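Local coordinates for protein circadian oscillation regulator (Nostoc sp., PDB 1R5Q) that probably stimulates KaiC autophosphorylation as part of the KaiABC oscillator, the main circadian regulator of cyanobacteria, at residues S16-I21 with E55-L60; I21-F26 with M79-T84; E34-F39 with I86-H91. One frame throughout, in Å; residues are numbered along the deposited sequence.

Contact 1 of 3, residues S16-I21 with E55-L60; sequences SDYRQI and EIHMEL
Tyr18 reaches across from helix 8-24 to His57 on helix 50-67, and its hydroxyl closes a single, short hydrogen bond: OH of Tyr18 lies 2.7 Å from ND1 of His57. Either partner could donate. The tyrosine CG is anti to its backbone nitrogen (chi1 -167°), which sends the ring across to helix 50-67, where CE2 lies against the His57 backbone, and the histidine CG takes the same anti position to bring ND1 forward. The two rings meet rim to rim, their planes turned 67° against each other, so neither lies over the other; ND1 approaches the tyrosine at its edge, near the ring plane, and OH likewise meets the edge of the imidazole. Two buried polar atoms thus satisfy one another while the tyrosine ring packs on hydrocarbon. Leu60 comes to the same tyrosine edge, its CD1 3.5 Å from Tyr18 CD2, and Ile56 adds its CG2 methyl obliquely, 4.0 Å from Tyr18 CB.

The second leucine branch serves a different neighbour. Leu60 CD2 lies over one face of the Arg19 guanidinium, 3.6 Å from Arg19 NE, and is also 3.7 Å from Arg19 CB. The arginine extends from its backbone and then bends at chi3 (-69°), which folds the flat group back over the methyl; its NH2 meanwhile forms a salt bridge with Glu63, one turn further along the helix of Leu60.

Beyond the interface, Thr84, Leu85 and Ile88 of helix 82-100 pack on Tyr18, whose ring also meets that of Phe39 from helix 33-45. The contact is thus a buried joint at which all four helices of the domain come together.

Contact 2 of 3, residues I21-F26 with M79-T84; sequences ILLSYF and MDYRLT
Tyr25 and Phe26, near the end of helix 8-24, lie against Asp80 to Thr84, around the start of helix 82-100, at one end of the four-helix bundle. The interactions across this partly buried joint are mainly apolar and aromatic.

Thr84 presents itself to a single face of Tyr25. Its CA stands 4.0 Å from the centroid of the Tyr25 ring and 13° off the ring normal, a CH-pi contact, while its OG1 sits above the same ring nearer the rim, 3.2 Å from Tyr25 CG. That hydroxyl oxygen is buried and finds no hydrogen-bonding partner in the model. CG of Tyr25 is anti to the backbone nitrogen (chi1 -164°), and the ring runs out past Thr84 until its OH meets the carboxylate of Asp87 in a hydrogen bond. A leucine at Tyr25 would probably leave Thr84 without its aromatic cover and Asp87 without this partner.

The one aromatic pair across the contact is Phe26 and Tyr81, which approach obliquely, their centroids 5.7 Å apart and their planes at 39°, an arrangement neither stacked nor T-shaped. The edge of Phe26 is taken up by other atoms: its CZ lies 3.5 Å from Asp80 O and 3.9 Å from Leu83 CD1, both near the ring plane.

Aliphatic packing adds to the joint. One methyl of Leu22 serves two partners, CD2 lying 3.6 Å from both Tyr81 CD2 and Thr84 CG2. A contact of another kind involves the backbone of Leu22, which comes near the Tyr81 ring obliquely, with Leu22 O 3.2 Å from Tyr81 CE2.

Contact 3 of 3, residues E34-F39 with I86-H91; sequences EKIDKF and IDILAH
The carbonyl oxygen of Asp87, a residue whose carboxylate lies beside Ile36, is gripped by two donors from one residue, His91. The backbone N of His91 makes the usual helical bond, and its ring nitrogen ND1 adds a shorter one, 2.7 Å to Asp87 O with an N-H...O angle of 153°. The two arrive from opposite faces of the carbonyl plane, while the oxygen lies near the plane of the imidazole. This pairing probably limits how far the ring can turn, and it leaves one face for the opposing helix: Ile36 CG2 sits over that face toward its rim, 4.3 Å from His91 CG.

The same Ile36 methyl meets a second partner, and here side-chain shape matters. Ile88 is bent at its outer bond (chi2 -67°), which swings CD1 toward helix 33-45, to 4.0 Å from Ile36 CG2. That one methyl also lies 4.0 Å from Phe39 CD2, approaching the ring obliquely, and the other branch adds a contact, Ile88 CG2 being 4.0 Å from Phe39 CE2. Ile88 thus touches both Ile36 and Phe39, nearly one turn apart.

Asp37 keeps to the margin. It reaches no closer to the imidazole than 4.3 Å, from OD1 to His91 CD2, and its OD2 is paired with Lys33. In the carboxylate of Asp87, OD1 is hydrogen-bonded to the hydroxyl of Tyr25.

The helix segments cross at -51° with their axes 10.5 Å apart, and Ile21 and Tyr18 of helix 8-24 continue the apolar layer, as expected of side-chain packing between helices of a four-helix bundle.

How the contacts relate
From the N terminus, helix 8-24 enters first and takes part in two of the three contacts. Contact 1 closes a loop of 33 residues back from helix 50-67, and contact 2, starting at the shared Ile21, closes a longer one of 52 residues from helix 82-100. Contact 3 brings helix 33-45 to that last helix across 46 residues. Along the chain every pair crosses and none nests, so no contact lies within the loop of another, and each ties together helices that do not follow one another in the chain. Tyr18 of contact 1 packs on Ile88 of contact 3, Ile21 on Phe39, and Leu60 on Leu22, joining the three contacts into one continuous core.

Contact 1 of 3, residues S16-I21 with E55-L60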
loop_
_atom_site.group_PDB
_atom_site.type_symbol
_atom_site.label_atom_id
_atom_site.label_comp_id
_atom_site.label_asym_id
_atom_site.label_seq_id
_atom_site.Cartn_x
_atom_site.Cartn_y
_atom_site.Cartn_z
ATOM N N SER A 16 0.540 -5.801 -5.733
ATOM C CA SER A 16 1.148 -5.340 -6.968
ATOM C C SER A 16 1.024 -3.822 -7.080
ATOM O O SER A 16 1.988 -3.144 -7.428
ATOM C CB SER A 16 0.486 -6.013 -8.184
ATOM O OG SER A 16 0.752 -5.273 -9.366
ATOM N N ASP A 17 -0.160 -3.295 -6.777
ATOM C CA ASP A 17 -0.404 -1.853 -6.858
ATOM C C ASP A 17 0.469 -1.057 -5.880
ATOM O O ASP A 17 0.988 0.017 -6.227
ATOM C CB ASP A 17 -1.879 -1.557 -6.574
ATOM C CG ASP A 17 -2.826 -2.122 -7.653
ATOM O OD1 ASP A 17 -4.039 -2.177 -7.389
ATOM O OD2 ASP A 17 -2.369 -2.496 -8.757
ATOM N N TYR A 18 0.610 -1.592 -4.667
ATOM C CA TYR A 18 1.385 -0.958 -3.607
ATOM C C TYR A 18 2.858 -0.964 -3.989
ATOM O O TYR A 18 3.579 -0.018 -3.683
ATOM C CB TYR A 18 1.201 -1.698 -2.273
ATOM C CG TYR A 18 1.715 -0.926 -1.063
ATOM C CD1 TYR A 18 1.015 0.175 -0.570
ATOM C CD2 TYR A 18 2.927 -1.264 -0.449
ATOM C CE1 TYR A 18 1.513 0.932 0.516
ATOM C CE2 TYR A 18 3.434 -0.518 0.621
ATOM C CZ TYR A 18 2.711 0.581 1.099
ATOM O OH TYR A 18 3.178 1.306 2.162
ATOM N N ARG A 19 3.301 -2.034 -4.649
ATOM C CA ARG A 19 4.699 -2.128 -5.086
ATOM C C ARG A 19 4.990 -0.933 -6.002
ATOM O O ARG A 19 5.993 -0.240 -5.841
ATOM C CB ARG A 19 4.952 -3.439 -5.851
ATOM C CG ARG A 19 6.357 -3.513 -6.463
ATOM C CD ARG A 19 6.557 -4.742 -7.343
ATOM N NE ARG A 19 6.568 -5.980 -6.571
ATOM C CZ ARG A 19 5.599 -6.890 -6.624
ATOM N NH1 ARG A 19 4.547 -6.690 -7.420
ATOM N NH2 ARG A 19 5.677 -7.995 -5.882
ATOM N N GLN A 20 4.107 -0.698 -6.966
ATOM C CA GLN A 20 4.275 0.425 -7.883
ATOM C C GLN A 20 4.247 1.788 -7.153
ATOM O O GLN A 20 4.911 2.735 -7.584
ATOM C CB GLN A 20 3.206 0.373 -8.986
ATOM C CG GLN A 20 3.404 -0.775 -10.019
ATOM C CD GLN A 20 4.849 -0.878 -10.551
ATOM O OE1 GLN A 20 5.455 0.124 -10.960
ATOM N NE2 GLN A 20 5.405 -2.099 -10.545
ATOM N N ILE A 21 3.495 1.896 -6.052
ATOM C CA ILE A 21 3.460 3.157 -5.294
ATOM C C ILE A 21 4.822 3.340 -4.614
ATOM O O ILE A 21 5.417 4.427 -4.650
ATOM C CB ILE A 21 2.331 3.152 -4.202
ATOM C CG1 ILE A 21 0.960 3.246 -4.879
ATOM C CG2 ILE A 21 2.535 4.337 -3.199
ATOM C CD1 ILE A 21 -0.223 2.861 -3.976
ATOM N N GLU A 55 1.240 -5.616 6.373
ATOM C CA GLU A 55 1.923 -6.847 6.011
ATOM C C GLU A 55 2.397 -6.784 4.559
ATOM O O GLU A 55 3.494 -7.229 4.248
ATOM C CB GLU A 55 1.002 -8.045 6.231
ATOM C CG GLU A 55 1.743 -9.351 6.336
ATOM C CD GLU A 55 0.805 -10.524 6.407
ATOM O OE1 GLU A 55 0.325 -10.971 5.334
ATOM O OE2 GLU A 55 0.540 -10.984 7.540
ATOM N N ILE A 56 1.571 -6.228 3.680
ATOM C CA ILE A 56 1.935 -6.068 2.279
ATOM C C ILE A 56 3.187 -5.175 2.208
ATOM O O ILE A 56 4.147 -5.493 1.497
ATOM C CB ILE A 56 0.774 -5.448 1.476
ATOM C CG1 ILE A 56 -0.315 -6.514 1.248
ATOM C CG2 ILE A 56 1.267 -4.908 0.138
ATOM C CD1 ILE A 56 -1.583 -5.978 0.652
ATOM N N HIS A 57 3.180 -4.076 2.963
ATOM C CA HIS A 57 4.325 -3.159 3.013
ATOM C C HIS A 57 5.625 -3.930 3.343
ATOM O O HIS A 57 6.603 -3.878 2.590
ATOM C CB HIS A 57 4.102 -2.091 4.100
ATOM C CG HIS A 57 5.215 -1.090 4.200
ATOM N ND1 HIS A 57 5.265 0.051 3.425
ATOM C CD2 HIS A 57 6.331 -1.072 4.969
ATOM C CE1 HIS A 57 6.365 0.727 3.711
ATOM N NE2 HIS A 57 7.029 0.067 4.645
ATOM N N MET A 58 5.619 -4.633 4.475
ATOM C CA MET A 58 6.778 -5.399 4.914
ATOM C C MET A 58 7.221 -6.465 3.907
ATOM O O MET A 58 8.418 -6.682 3.698
ATOM C CB MET A 58 6.486 -6.060 6.263
ATOM C CG MET A 58 6.239 -5.067 7.386
ATOM S SD MET A 58 7.484 -3.736 7.414
ATOM C CE MET A 58 8.893 -4.597 8.216
ATOM N N GLU A 59 6.264 -7.136 3.283
ATOM C CA GLU A 59 6.608 -8.158 2.316
ATOM C C GLU A 59 7.347 -7.558 1.123
ATOM O O GLU A 59 8.325 -8.136 0.640
ATOM C CB GLU A 59 5.351 -8.883 1.832
ATOM C CG GLU A 59 4.685 -9.729 2.907
ATOM C CD GLU A 59 3.547 -10.575 2.358
ATOM O OE1 GLU A 59 3.293 -10.519 1.126
ATOM O OE2 GLU A 59 2.911 -11.294 3.163
ATOM N N LEU A 60 6.873 -6.409 0.650
ATOM C CA LEU A 60 7.502 -5.751 -0.483
ATOM C C LEU A 60 8.879 -5.226 -0.090
ATOM O O LEU A 60 9.808 -5.236 -0.908
ATOM C CB LEU A 60 6.599 -4.629 -1.007
ATOM C CG LEU A 60 5.373 -5.203 -1.728
ATOM C CD1 LEU A 60 4.294 -4.134 -1.917
ATOM C CD2 LEU A 60 5.824 -5.762 -3.094
#

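Contact 2 of 3, residues I21-F26 with M79-T84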
loop_
_atom_site.group_PDB
_atom_site.type_symbol
_atom_site.label_atom_id
_atom_site.label_comp_id
_atom_site.label_asym_id
_atom_site.label_seq_id
_atom_site.Cartn_x
_atom_site.Cartn_y
_atom_site.Cartn_z
ATOM N N ILE A 21 3.495 1.896 -6.052
ATOM C CA ILE A 21 3.460 3.157 -5.294
ATOM C C ILE A 21 4.822 3.340 -4.614
ATOM O O ILE A 21 5.417 4.427 -4.650
ATOM C CB ILE A 21 2.331 3.152 -4.202
ATOM C CG1 ILE A 21 0.960 3.246 -4.879
ATOM C CG2 ILE A 21 2.535 4.337 -3.199
ATOM C CD1 ILE A 21 -0.223 2.861 -3.976
ATOM N N LEU A 22 5.328 2.287 -3.990
ATOM C CA LEU A 22 6.628 2.394 -3.344
ATOM C C LEU A 22 7.724 2.794 -4.362
ATOM O O LEU A 22 8.486 3.715 -4.117
ATOM C CB LEU A 22 7.015 1.063 -2.695
ATOM C CG LEU A 22 6.252 0.614 -1.437
ATOM C CD1 LEU A 22 6.580 -0.840 -1.110
ATOM C CD2 LEU A 22 6.608 1.527 -0.271
ATOM N N LEU A 23 7.781 2.096 -5.496
ATOM C CA LEU A 23 8.798 2.359 -6.508
ATOM C C LEU A 23 8.691 3.716 -7.190
ATOM O O LEU A 23 9.641 4.168 -7.838
ATOM C CB LEU A 23 8.798 1.238 -7.556
ATOM C CG LEU A 23 9.144 -0.140 -6.962
ATOM C CD1 LEU A 23 9.187 -1.220 -8.051
ATOM C CD2 LEU A 23 10.486 -0.040 -6.240
ATOM N N SER A 24 7.548 4.381 -7.072
ATOM C CA SER A 24 7.455 5.696 -7.684
ATOM C C SER A 24 7.277 6.770 -6.619
ATOM O O SER A 24 7.174 7.952 -6.943
ATOM C CB SER A 24 6.282 5.746 -8.650
ATOM O OG SER A 24 5.082 5.888 -7.933
ATOM N N TYR A 25 7.274 6.368 -5.347
ATOM C CA TYR A 25 7.033 7.317 -4.266
ATOM C C TYR A 25 7.992 8.496 -4.145
ATOM O O TYR A 25 7.589 9.608 -3.780
ATOM C CB TYR A 25 7.004 6.612 -2.912
ATOM C CG TYR A 25 6.384 7.498 -1.847
ATOM C CD1 TYR A 25 4.992 7.667 -1.779
ATOM C CD2 TYR A 25 7.179 8.207 -0.936
ATOM C CE1 TYR A 25 4.414 8.513 -0.846
ATOM C CE2 TYR A 25 6.594 9.060 0.015
ATOM C CZ TYR A 25 5.215 9.205 0.042
ATOM O OH TYR A 25 4.638 10.080 0.923
ATOM N N PHE A 26 9.266 8.248 -4.406
ATOM C CA PHE A 26 10.236 9.316 -4.297
ATOM C C PHE A 26 10.596 9.924 -5.651
ATOM O O PHE A 26 11.656 10.533 -5.807
ATOM C CB PHE A 26 11.457 8.807 -3.535
ATOM C CG PHE A 26 11.169 8.517 -2.078
ATOM C CD1 PHE A 26 10.819 9.553 -1.213
ATOM C CD2 PHE A 26 11.261 7.216 -1.570
ATOM C CE1 PHE A 26 10.572 9.300 0.143
ATOM C CE2 PHE A 26 11.015 6.949 -0.215
ATOM C CZ PHE A 26 10.672 7.995 0.647
ATOM N N MET A 79 14.115 1.957 5.595
ATOM C CA MET A 79 13.283 2.693 6.540
ATOM C C MET A 79 12.647 3.959 5.983
ATOM O O MET A 79 11.637 4.436 6.519
ATOM C CB MET A 79 14.079 3.007 7.808
ATOM C CG MET A 79 14.574 1.755 8.513
ATOM S SD MET A 79 15.284 2.018 10.153
ATOM C CE MET A 79 16.895 2.689 9.732
ATOM N N ASP A 80 13.207 4.502 4.904
ATOM C CA ASP A 80 12.622 5.704 4.312
ATOM C C ASP A 80 11.229 5.400 3.751
ATOM O O ASP A 80 10.400 6.288 3.641
ATOM C CB ASP A 80 13.512 6.287 3.199
ATOM C CG ASP A 80 14.763 6.971 3.740
ATOM O OD1 ASP A 80 14.708 7.529 4.865
ATOM O OD2 ASP A 80 15.799 6.958 3.026
ATOM N N TYR A 81 10.972 4.148 3.385
ATOM C CA TYR A 81 9.651 3.799 2.870
ATOM C C TYR A 81 8.573 3.880 3.972
ATOM O O TYR A 81 7.391 3.718 3.687
ATOM C CB TYR A 81 9.675 2.411 2.196
ATOM C CG TYR A 81 10.259 2.449 0.790
ATOM C CD1 TYR A 81 11.353 1.638 0.429
ATOM C CD2 TYR A 81 9.747 3.328 -0.166
ATOM C CE1 TYR A 81 11.917 1.714 -0.863
ATOM C CE2 TYR A 81 10.300 3.417 -1.453
ATOM C CZ TYR A 81 11.380 2.609 -1.795
ATOM O OH TYR A 81 11.889 2.691 -3.081
ATOM N N ARG A 82 8.969 4.137 5.221
ATOM C CA ARG A 82 7.977 4.299 6.285
ATOM C C ARG A 82 7.172 5.575 6.011
ATOM O O ARG A 82 6.042 5.733 6.496
ATOM C CB ARG A 82 8.647 4.385 7.648
ATOM C CG ARG A 82 9.273 3.067 8.068
ATOM C CD ARG A 82 9.938 3.189 9.409
ATOM N NE ARG A 82 10.671 1.979 9.771
ATOM C CZ ARG A 82 11.533 1.915 10.782
ATOM N NH1 ARG A 82 11.770 2.990 11.523
ATOM N NH2 ARG A 82 12.146 0.770 11.059
ATOM N N LEU A 83 7.753 6.479 5.221
ATOM C CA LEU A 83 7.073 7.722 4.852
ATOM C C LEU A 83 5.863 7.366 3.982
ATOM O O LEU A 83 4.772 7.943 4.111
ATOM C CB LEU A 83 8.019 8.636 4.057
ATOM C CG LEU A 83 9.164 9.240 4.884
ATOM C CD1 LEU A 83 10.154 9.988 3.980
ATOM C CD2 LEU A 83 8.576 10.187 5.916
ATOM N N THR A 84 6.093 6.431 3.073
ATOM C CA THR A 84 5.062 5.940 2.183
ATOM C C THR A 84 3.918 5.329 3.002
ATOM O O THR A 84 2.743 5.596 2.745
ATOM C CB THR A 84 5.601 4.833 1.262
ATOM O OG1 THR A 84 6.729 5.332 0.511
ATOM C CG2 THR A 84 4.485 4.373 0.310
#

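Contact 3 of 3, residues E34-F39 with I86-H91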
loop_
_atom_site.group_PDB
_atom_site.type_symbol
_atom_site.label_atom_id
_atom_site.label_comp_id
_atom_site.label_asym_id
_atom_site.label_seq_id
_atom_site.Cartn_x
_atom_site.Cartn_y
_atom_site.Cartn_z
ATOM N N GLU A 34 -2.674 9.640 -8.249
ATOM C CA GLU A 34 -3.747 8.776 -8.722
ATOM C C GLU A 34 -3.543 7.325 -8.328
ATOM O O GLU A 34 -4.504 6.610 -8.073
ATOM C CB GLU A 34 -3.880 8.881 -10.245
ATOM C CG GLU A 34 -5.144 9.611 -10.678
ATOM C CD GLU A 34 -6.402 8.940 -10.141
ATOM O OE1 GLU A 34 -6.714 7.817 -10.602
ATOM O OE2 GLU A 34 -7.070 9.530 -9.254
ATOM N N LYS A 35 -2.294 6.882 -8.294
ATOM C CA LYS A 35 -2.022 5.505 -7.907
ATOM C C LYS A 35 -2.432 5.313 -6.452
ATOM O O LYS A 35 -3.023 4.297 -6.094
ATOM C CB LYS A 35 -0.535 5.179 -8.038
ATOM C CG LYS A 35 -0.031 5.009 -9.461
ATOM C CD LYS A 35 1.470 4.678 -9.467
ATOM C CE LYS A 35 2.006 4.581 -10.893
ATOM N NZ LYS A 35 3.486 4.456 -10.931
ATOM N N ILE A 36 -2.115 6.299 -5.623
ATOM C CA ILE A 36 -2.433 6.243 -4.203
ATOM C C ILE A 36 -3.932 6.364 -3.979
ATOM O O ILE A 36 -4.501 5.641 -3.175
ATOM C CB ILE A 36 -1.704 7.368 -3.411
ATOM C CG1 ILE A 36 -0.206 7.041 -3.298
ATOM C CG2 ILE A 36 -2.301 7.507 -2.014
ATOM C CD1 ILE A 36 0.613 8.167 -2.696
ATOM N N ASP A 37 -4.568 7.280 -4.698
ATOM C CA ASP A 37 -6.001 7.475 -4.543
ATOM C C ASP A 37 -6.762 6.208 -4.917
ATOM O O ASP A 37 -7.716 5.834 -4.246
ATOM C CB ASP A 37 -6.477 8.662 -5.389
ATOM C CG ASP A 37 -6.159 10.008 -4.742
ATOM O OD1 ASP A 37 -6.234 10.114 -3.491
ATOM O OD2 ASP A 37 -5.856 10.970 -5.482
ATOM N N LYS A 38 -6.313 5.533 -5.968
ATOM C CA LYS A 38 -6.964 4.303 -6.417
ATOM C C LYS A 38 -6.760 3.143 -5.446
ATOM O O LYS A 38 -7.681 2.354 -5.217
ATOM C CB LYS A 38 -6.449 3.902 -7.803
ATOM C CG LYS A 38 -6.913 4.811 -8.924
ATOM C CD LYS A 38 -6.486 4.260 -10.294
ATOM C CE LYS A 38 -7.024 2.845 -10.534
ATOM N NZ LYS A 38 -6.668 2.315 -11.898
ATOM N N PHE A 39 -5.547 3.031 -4.902
ATOM C CA PHE A 39 -5.212 1.991 -3.937
ATOM C C PHE A 39 -6.074 2.201 -2.686
ATOM O O PHE A 39 -6.629 1.253 -2.127
ATOM C CB PHE A 39 -3.711 2.065 -3.550
ATOM C CG PHE A 39 -3.303 1.086 -2.454
ATOM C CD1 PHE A 39 -3.030 -0.244 -2.754
ATOM C CD2 PHE A 39 -3.237 1.490 -1.120
ATOM C CE1 PHE A 39 -2.708 -1.147 -1.766
ATOM C CE2 PHE A 39 -2.912 0.581 -0.109
ATOM C CZ PHE A 39 -2.649 -0.734 -0.428
ATOM N N ILE A 86 3.135 5.881 6.131
ATOM C CA ILE A 86 2.449 6.935 6.858
ATOM C C ILE A 86 1.439 7.628 5.949
ATOM O O ILE A 86 0.285 7.854 6.336
ATOM C CB ILE A 86 3.445 8.000 7.394
ATOM C CG1 ILE A 86 4.224 7.413 8.588
ATOM C CG2 ILE A 86 2.672 9.278 7.814
ATOM C CD1 ILE A 86 5.499 8.187 8.937
ATOM N N ASP A 87 1.884 7.950 4.740
ATOM C CA ASP A 87 1.076 8.651 3.746
ATOM C C ASP A 87 -0.177 7.839 3.380
ATOM O O ASP A 87 -1.275 8.383 3.247
ATOM C CB ASP A 87 1.947 8.899 2.513
ATOM C CG ASP A 87 1.372 9.943 1.555
ATOM O OD1 ASP A 87 2.096 10.312 0.610
ATOM O OD2 ASP A 87 0.218 10.391 1.723
ATOM N N ILE A 88 0.001 6.530 3.239
ATOM C CA ILE A 88 -1.084 5.618 2.883
ATOM C C ILE A 88 -2.095 5.525 4.022
ATOM O O ILE A 88 -3.308 5.657 3.810
ATOM C CB ILE A 88 -0.502 4.201 2.581
ATOM C CG1 ILE A 88 0.191 4.211 1.210
ATOM C CG2 ILE A 88 -1.599 3.125 2.687
ATOM C CD1 ILE A 88 -0.761 4.397 0.064
ATOM N N LEU A 89 -1.594 5.313 5.236
ATOM C CA LEU A 89 -2.477 5.211 6.393
ATOM C C LEU A 89 -3.224 6.511 6.687
ATOM O O LEU A 89 -4.374 6.470 7.110
ATOM C CB LEU A 89 -1.706 4.745 7.629
ATOM C CG LEU A 89 -1.134 3.319 7.551
ATOM C CD1 LEU A 89 -0.367 2.979 8.828
ATOM C CD2 LEU A 89 -2.276 2.325 7.331
ATOM N N ALA A 90 -2.573 7.648 6.478
ATOM C CA ALA A 90 -3.201 8.951 6.697
ATOM C C ALA A 90 -4.355 9.117 5.694
ATOM O O ALA A 90 -5.427 9.623 6.045
ATOM C CB ALA A 90 -2.180 10.082 6.494
ATOM N N HIS A 91 -4.115 8.731 4.437
ATOM C CA HIS A 91 -5.147 8.822 3.398
ATOM C C HIS A 91 -6.294 7.864 3.689
ATOM O O HIS A 91 -7.452 8.184 3.459
ATOM C CB HIS A 91 -4.577 8.496 2.012
ATOM C CG HIS A 91 -3.918 9.662 1.350
ATOM N ND1 HIS A 91 -2.685 10.138 1.741
ATOM C CD2 HIS A 91 -4.347 10.487 0.366
ATOM C CE1 HIS A 91 -2.383 11.206 1.028
ATOM N NE2 HIS A 91 -3.375 11.442 0.186
#